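Local coordinates for protein reducing end xylose-releasing exo-oligoxylanase (Paenibacillus barengoltzii G22, PDB 5YXT) that probably hydrolyses xylo-oligosaccharides from the reducing end, releasing xylose, as a glycoside hydrolase of family 8, at residues C[78-83]-C[374-379]; C[143-146]-C[151-154]. All blocks are in the same frame, centred on the assembly; numbering follows the deposited sequence.

Contact 1. Residues C[78-83]-C[374-379]; sequences AVQYDR and RIWMPR
Gln80, on the last turn of helix 68-80, pushes its carboxamide against the chain at Arg374 and Trp376, and three hydrogen bonds fasten it there. Its NE2 donates to Arg374 O at 2.9 Å, reaching a lone pair in the carbonyl plane. Gln80 OE1 accepts two hydrogen bonds: the backbone Arg374 N comes in almost straight (2.9 Å, 178°), and the indole Trp376 NE1, also at 2.9 Å, arrives with more bend (156°). These two donors sit on opposite faces of the amide plane, well out of it, so the oxygen is clamped between them. The amide thus pairs with both the N-H and the C=O of Arg374, in plane at NE2 but not at OE1, and the indole supplies the third bond. A bend at chi2 (-62°) turns the end of Gln80 toward the 374-379 chain, although its CB starts off to the side. With the amide cut away, as by an alanine here, Arg374 N, Arg374 O and Trp376 NE1 would probably lose their partner, and the space beside the ring would be left unfilled.

Around this grip the packing is close: Arg374 CB lies over one face of the Trp376 ring, 3.8 Å above its plane and toward the rim. The outer side is looser. The Arg374 chain runs out extended, its NE bonded to Gly371 O, and beyond Trp376 the backbone leaves helix 68-80.

Helix 126-143 backs the junction: Phe138 meets the Trp376 ring edge-to-face, Arg142 makes a cation-pi contact with it, and His141 bonds Trp376 O. Ile375 turns the other way, onto Leu204 and Trp208 of helix 199-208, so the tail that follows helix 355-369 is fastened to the end of helix 68-80 and to two further helices.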
loop_
_atom_site.group_PDB
_atom_site.type_symbol
_atom_site.label_atom_id
_atom_site.label_comp_id
_atom_site.label_asym_id
_atom_site.label_seq_id
_atom_site.Cartn_x
_atom_site.Cartn_y
_atom_site.Cartn_z
ATOM N N ALA C 78 -18.653 2.118 -31.598
ATOM C CA ALA C 78 -18.568 2.762 -32.913
ATOM C C ALA C 78 -18.753 4.282 -32.815
ATOM O O ALA C 78 -18.052 5.047 -33.492
ATOM C CB ALA C 78 -19.600 2.146 -33.862
ATOM N N VAL C 79 -19.653 4.745 -31.947
ATOM C CA VAL C 79 -19.839 6.186 -31.834
ATOM C C VAL C 79 -18.701 6.820 -31.034
ATOM O O VAL C 79 -18.297 7.952 -31.321
ATOM C CB VAL C 79 -21.230 6.513 -31.249
ATOM C CG1 VAL C 79 -21.400 5.940 -29.853
ATOM C CG2 VAL C 79 -21.510 8.047 -31.279
ATOM N N GLN C 80 -18.132 6.114 -30.055
ATOM C CA GLN C 80 -16.982 6.675 -29.349
ATOM C C GLN C 80 -15.761 6.759 -30.262
ATOM O O GLN C 80 -14.992 7.722 -30.196
ATOM C CB GLN C 80 -16.669 5.841 -28.106
ATOM C CG GLN C 80 -17.726 5.935 -27.007
ATOM C CD GLN C 80 -17.889 7.336 -26.461
ATOM O OE1 GLN C 80 -16.999 8.160 -26.575
ATOM N NE2 GLN C 80 -19.045 7.612 -25.866
ATOM N N TYR C 81 -15.574 5.764 -31.116
ATOM C CA TYR C 81 -14.438 5.698 -32.026
ATOM C C TYR C 81 -14.691 6.390 -33.366
ATOM O O TYR C 81 -13.798 6.394 -34.218
ATOM C CB TYR C 81 -14.047 4.231 -32.257
ATOM C CG TYR C 81 -12.613 4.052 -32.708
ATOM C CD1 TYR C 81 -11.555 4.295 -31.849
ATOM C CD2 TYR C 81 -12.325 3.645 -33.998
ATOM C CE1 TYR C 81 -10.245 4.136 -32.270
ATOM C CE2 TYR C 81 -11.029 3.477 -34.426
ATOM C CZ TYR C 81 -9.995 3.723 -33.562
ATOM O OH TYR C 81 -8.707 3.554 -34.007
ATOM N N ASP C 82 -15.882 6.962 -33.578
ATOM C CA ASP C 82 -16.193 7.780 -34.760
ATOM C C ASP C 82 -16.188 6.949 -36.045
ATOM O O ASP C 82 -15.515 7.284 -37.023
ATOM C CB ASP C 82 -15.234 8.966 -34.888
ATOM C CG ASP C 82 -15.802 10.086 -35.720
ATOM O OD1 ASP C 82 -16.972 9.982 -36.142
ATOM O OD2 ASP C 82 -15.072 11.072 -35.963
ATOM N N ARG C 83 -16.949 5.854 -36.048
ATOM C CA ARG C 83 -17.171 5.081 -37.273
ATOM C C ARG C 83 -18.668 4.882 -37.461
ATOM O O ARG C 83 -19.261 3.901 -36.996
ATOM C CB ARG C 83 -16.414 3.768 -37.249
ATOM C CG ARG C 83 -14.987 3.953 -37.778
ATOM C CD ARG C 83 -13.999 3.255 -36.891
ATOM N NE ARG C 83 -12.643 3.084 -37.443
ATOM C CZ ARG C 83 -11.736 4.055 -37.602
ATOM N NH1 ARG C 83 -12.001 5.310 -37.231
ATOM N NH2 ARG C 83 -10.539 3.754 -38.107
ATOM N N ARG C 374 -16.410 9.299 -23.956
ATOM C CA ARG C 374 -16.825 10.668 -23.682
ATOM C C ARG C 374 -18.329 10.861 -23.783
ATOM O O ARG C 374 -19.052 10.056 -24.377
ATOM C CB ARG C 374 -16.158 11.641 -24.649
ATOM C CG ARG C 374 -14.663 11.497 -24.656
ATOM C CD ARG C 374 -14.021 12.620 -25.412
ATOM N NE ARG C 374 -12.575 12.506 -25.373
ATOM C CZ ARG C 374 -11.754 13.545 -25.452
ATOM N NH1 ARG C 374 -12.251 14.774 -25.569
ATOM N NH2 ARG C 374 -10.443 13.350 -25.408
ATOM N N ILE C 375 -18.775 11.975 -23.198
ATOM C CA ILE C 375 -20.143 12.454 -23.324
ATOM C C ILE C 375 -20.186 13.359 -24.546
ATOM O O ILE C 375 -19.549 14.416 -24.575
ATOM C CB ILE C 375 -20.605 13.206 -22.071
ATOM C CG1 ILE C 375 -20.579 12.278 -20.854
ATOM C CG2 ILE C 375 -21.992 13.780 -22.291
ATOM C CD1 ILE C 375 -20.639 13.007 -19.508
ATOM N N TRP C 376 -20.920 12.933 -25.560
ATOM C CA TRP C 376 -21.007 13.676 -26.808
ATOM C C TRP C 376 -22.203 14.612 -26.707
ATOM O O TRP C 376 -23.351 14.162 -26.666
ATOM C CB TRP C 376 -21.098 12.709 -27.981
ATOM C CG TRP C 376 -19.818 12.003 -28.087
ATOM C CD1 TRP C 376 -19.547 10.723 -27.693
ATOM C CD2 TRP C 376 -18.581 12.564 -28.522
ATOM N NE1 TRP C 376 -18.215 10.441 -27.899
ATOM C CE2 TRP C 376 -17.602 11.556 -28.413
ATOM C CE3 TRP C 376 -18.208 13.814 -29.029
ATOM C CZ2 TRP C 376 -16.265 11.766 -28.775
ATOM C CZ3 TRP C 376 -16.889 14.020 -29.386
ATOM C CH2 TRP C 376 -15.933 12.998 -29.264
ATOM N N MET C 377 -21.909 15.960 -26.646
ATOM C CA MET C 377 -22.922 16.958 -26.344
ATOM C C MET C 377 -23.632 17.416 -27.616
ATOM O O MET C 377 -23.059 17.363 -28.709
ATOM C CB MET C 377 -22.284 18.162 -25.652
ATOM C CG MET C 377 -21.660 17.842 -24.309
ATOM S SD MET C 377 -22.922 17.416 -23.096
ATOM C CE MET C 377 -23.696 19.025 -22.825
ATOM N N PRO C 378 -24.877 17.876 -27.488
ATOM C CA PRO C 378 -25.595 18.391 -28.662
ATOM C C PRO C 378 -24.852 19.563 -29.290
ATOM O O PRO C 378 -24.203 20.351 -28.601
ATOM C CB PRO C 378 -26.955 18.823 -28.100
ATOM C CG PRO C 378 -27.080 18.165 -26.773
ATOM C CD PRO C 378 -25.686 17.940 -26.256
ATOM N N ARG C 379 -24.944 19.659 -30.613
ATOM C CA ARG C 379 -24.254 20.697 -31.377
ATOM C C ARG C 379 -25.156 21.911 -31.613
ATOM O O ARG C 379 -26.015 22.235 -30.791
ATOM C CB ARG C 379 -23.769 20.138 -32.721
ATOM C CG ARG C 379 -24.864 20.050 -33.769
ATOM C CD ARG C 379 -24.791 18.753 -34.599
ATOM N NE ARG C 379 -25.938 18.648 -35.506
ATOM C CZ ARG C 379 -26.941 17.793 -35.329
ATOM N NH1 ARG C 379 -26.919 16.970 -34.296
ATOM N NH2 ARG C 379 -27.965 17.753 -36.177
#

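Contact 2. Residues C[143-146]-C[151-154]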
loop_
_atom_site.group_PDB
_atom_site.type_symbol
_atom_site.label_atom_id
_atom_site.label_comp_id
_atom_site.label_asym_id
_atom_site.label_seq_id
_atom_site.Cartn_x
_atom_site.Cartn_y
_atom_site.Cartn_z
ATOM N N TRP C 143 -23.076 13.126 -35.177
ATOM C CA TRP C 143 -23.221 13.025 -36.621
ATOM C C TRP C 143 -24.491 13.637 -37.162
ATOM O O TRP C 143 -24.526 13.967 -38.352
ATOM C CB TRP C 143 -23.188 11.556 -37.065
ATOM C CG TRP C 143 -22.013 10.787 -36.594
ATOM C CD1 TRP C 143 -20.713 11.203 -36.564
ATOM C CD2 TRP C 143 -22.016 9.439 -36.115
ATOM N NE1 TRP C 143 -19.910 10.202 -36.073
ATOM C CE2 TRP C 143 -20.684 9.107 -35.795
ATOM C CE3 TRP C 143 -23.021 8.486 -35.906
ATOM C CZ2 TRP C 143 -20.327 7.860 -35.287
ATOM C CZ3 TRP C 143 -22.666 7.249 -35.402
ATOM C CH2 TRP C 143 -21.329 6.948 -35.102
ATOM N N GLY C 144 -25.537 13.757 -36.348
ATOM C CA GLY C 144 -26.802 14.281 -36.809
ATOM C C GLY C 144 -27.756 13.190 -37.239
ATOM O O GLY C 144 -27.346 12.193 -37.848
ATOM N N ASP C 145 -29.036 13.367 -36.917
ATOM C CA ASP C 145 -30.055 12.434 -37.364
ATOM C C ASP C 145 -30.048 12.346 -38.884
ATOM O O ASP C 145 -29.784 13.328 -39.580
ATOM C CB ASP C 145 -31.437 12.879 -36.875
ATOM C CG ASP C 145 -31.729 12.429 -35.461
ATOM O OD1 ASP C 145 -30.762 12.212 -34.706
ATOM O OD2 ASP C 145 -32.924 12.290 -35.111
ATOM N N ARG C 146 -30.313 11.148 -39.390
ATOM C CA ARG C 146 -30.603 10.948 -40.801
ATOM C C ARG C 146 -32.031 10.436 -40.899
ATOM O O ARG C 146 -32.794 10.559 -39.938
ATOM C CB ARG C 146 -29.606 9.970 -41.413
ATOM C CG ARG C 146 -29.155 10.307 -42.810
ATOM C CD ARG C 146 -28.143 9.271 -43.231
ATOM N NE ARG C 146 -27.272 8.996 -42.101
ATOM C CZ ARG C 146 -26.834 7.796 -41.759
ATOM N NH1 ARG C 146 -27.168 6.723 -42.463
ATOM N NH2 ARG C 146 -26.045 7.677 -40.702
ATOM N N ASN C 151 -32.860 8.004 -37.760
ATOM C CA ASN C 151 -33.224 9.242 -37.085
ATOM C C ASN C 151 -32.911 9.048 -35.603
ATOM O O ASN C 151 -33.795 8.887 -34.766
ATOM C CB ASN C 151 -34.688 9.596 -37.346
ATOM C CG ASN C 151 -35.652 8.432 -37.081
ATOM O OD1 ASN C 151 -35.289 7.252 -37.184
ATOM N ND2 ASN C 151 -36.896 8.770 -36.732
ATOM N N TYR C 152 -31.604 9.093 -35.291
ATOM C CA TYR C 152 -31.070 8.511 -34.055
ATOM C C TYR C 152 -31.747 9.068 -32.806
ATOM O O TYR C 152 -32.166 8.307 -31.929
ATOM C CB TYR C 152 -29.561 8.762 -33.956
ATOM C CG TYR C 152 -28.713 8.347 -35.149
ATOM C CD1 TYR C 152 -28.653 7.020 -35.562
ATOM C CD2 TYR C 152 -27.946 9.286 -35.835
ATOM C CE1 TYR C 152 -27.861 6.642 -36.632
ATOM C CE2 TYR C 152 -27.140 8.919 -36.911
ATOM C CZ TYR C 152 -27.105 7.595 -37.309
ATOM O OH TYR C 152 -26.310 7.210 -38.376
ATOM N N GLY C 153 -31.805 10.400 -32.679
ATOM C CA GLY C 153 -32.363 10.999 -31.473
ATOM C C GLY C 153 -33.825 10.657 -31.263
ATOM O O GLY C 153 -34.276 10.471 -30.130
ATOM N N THR C 154 -34.585 10.564 -32.353
ATOM C CA THR C 154 -35.980 10.153 -32.238
ATOM C C THR C 154 -36.087 8.699 -31.799
ATOM O O THR C 154 -36.863 8.371 -30.895
ATOM C CB THR C 154 -36.702 10.372 -33.566
ATOM O OG1 THR C 154 -36.656 11.766 -33.903
ATOM C CG2 THR C 154 -38.152 9.930 -33.457
#
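Asp145 and the backbone of Gly153 make the central bond of this turn: Gly153 N donates to Asp145 OD1 at 2.9 Å and nearly straight (175°), meeting the carboxylate on its syn side, 22° out of plane. With chi1 at -84°, CG stands beside the aspartate's own backbone N, which swings the carboxylate over the start of helix 152-165. Asn151 occupies the N-cap position but makes no capping bond with its side chain, so it is Asp145, from the preceding loop, that takes up a first-turn N-H.

Next to this polar pair, the ring of Tyr152 slides its CD2-CE2 edge past the loop, with CE2 3.4 Å from Gly144 O. The same CE2 faces the edge of the Trp143 indole, 4.3 Å from CE3.

Further out, Ser140 bonds Asp145 OD1 and steadies the carboxylate. Tyr152 OH bonds Asp88 and Gln84, and Asp88 also forms a salt bridge with Arg146. Phe87 packs edge-to-face against both Trp143 and Tyr152. Gly144 has positive phi, where a CB would jam against the preceding carbonyl O.

A negative carboxylate at the amino end of a helix probably interacts favourably with the helix dipole as well as with Gly153 N.

Both contacts are partly buried, contact 2 lying farther from the centre of the chain, and both fasten a helix end to loop chain. Contact 1 joins segments 291 residues apart through a neutral amide and an indole; contact 2 closes a short turn between consecutive helices with a carboxylate, and lies nested inside the long loop that contact 1 closes. The amide of contact 1 is buried; charged Asp145 and Arg146 of contact 2 lie nearer the surface. Helix 126-143 serves both: it backs Trp376 and then runs out into the 143-146 turn. They also touch directly, since Asp82 OD1 lies 2.9 Å from Trp143 NE1, a probable hydrogen bond, and Val79 CA packs 3.7 Å from Trp143 CH2.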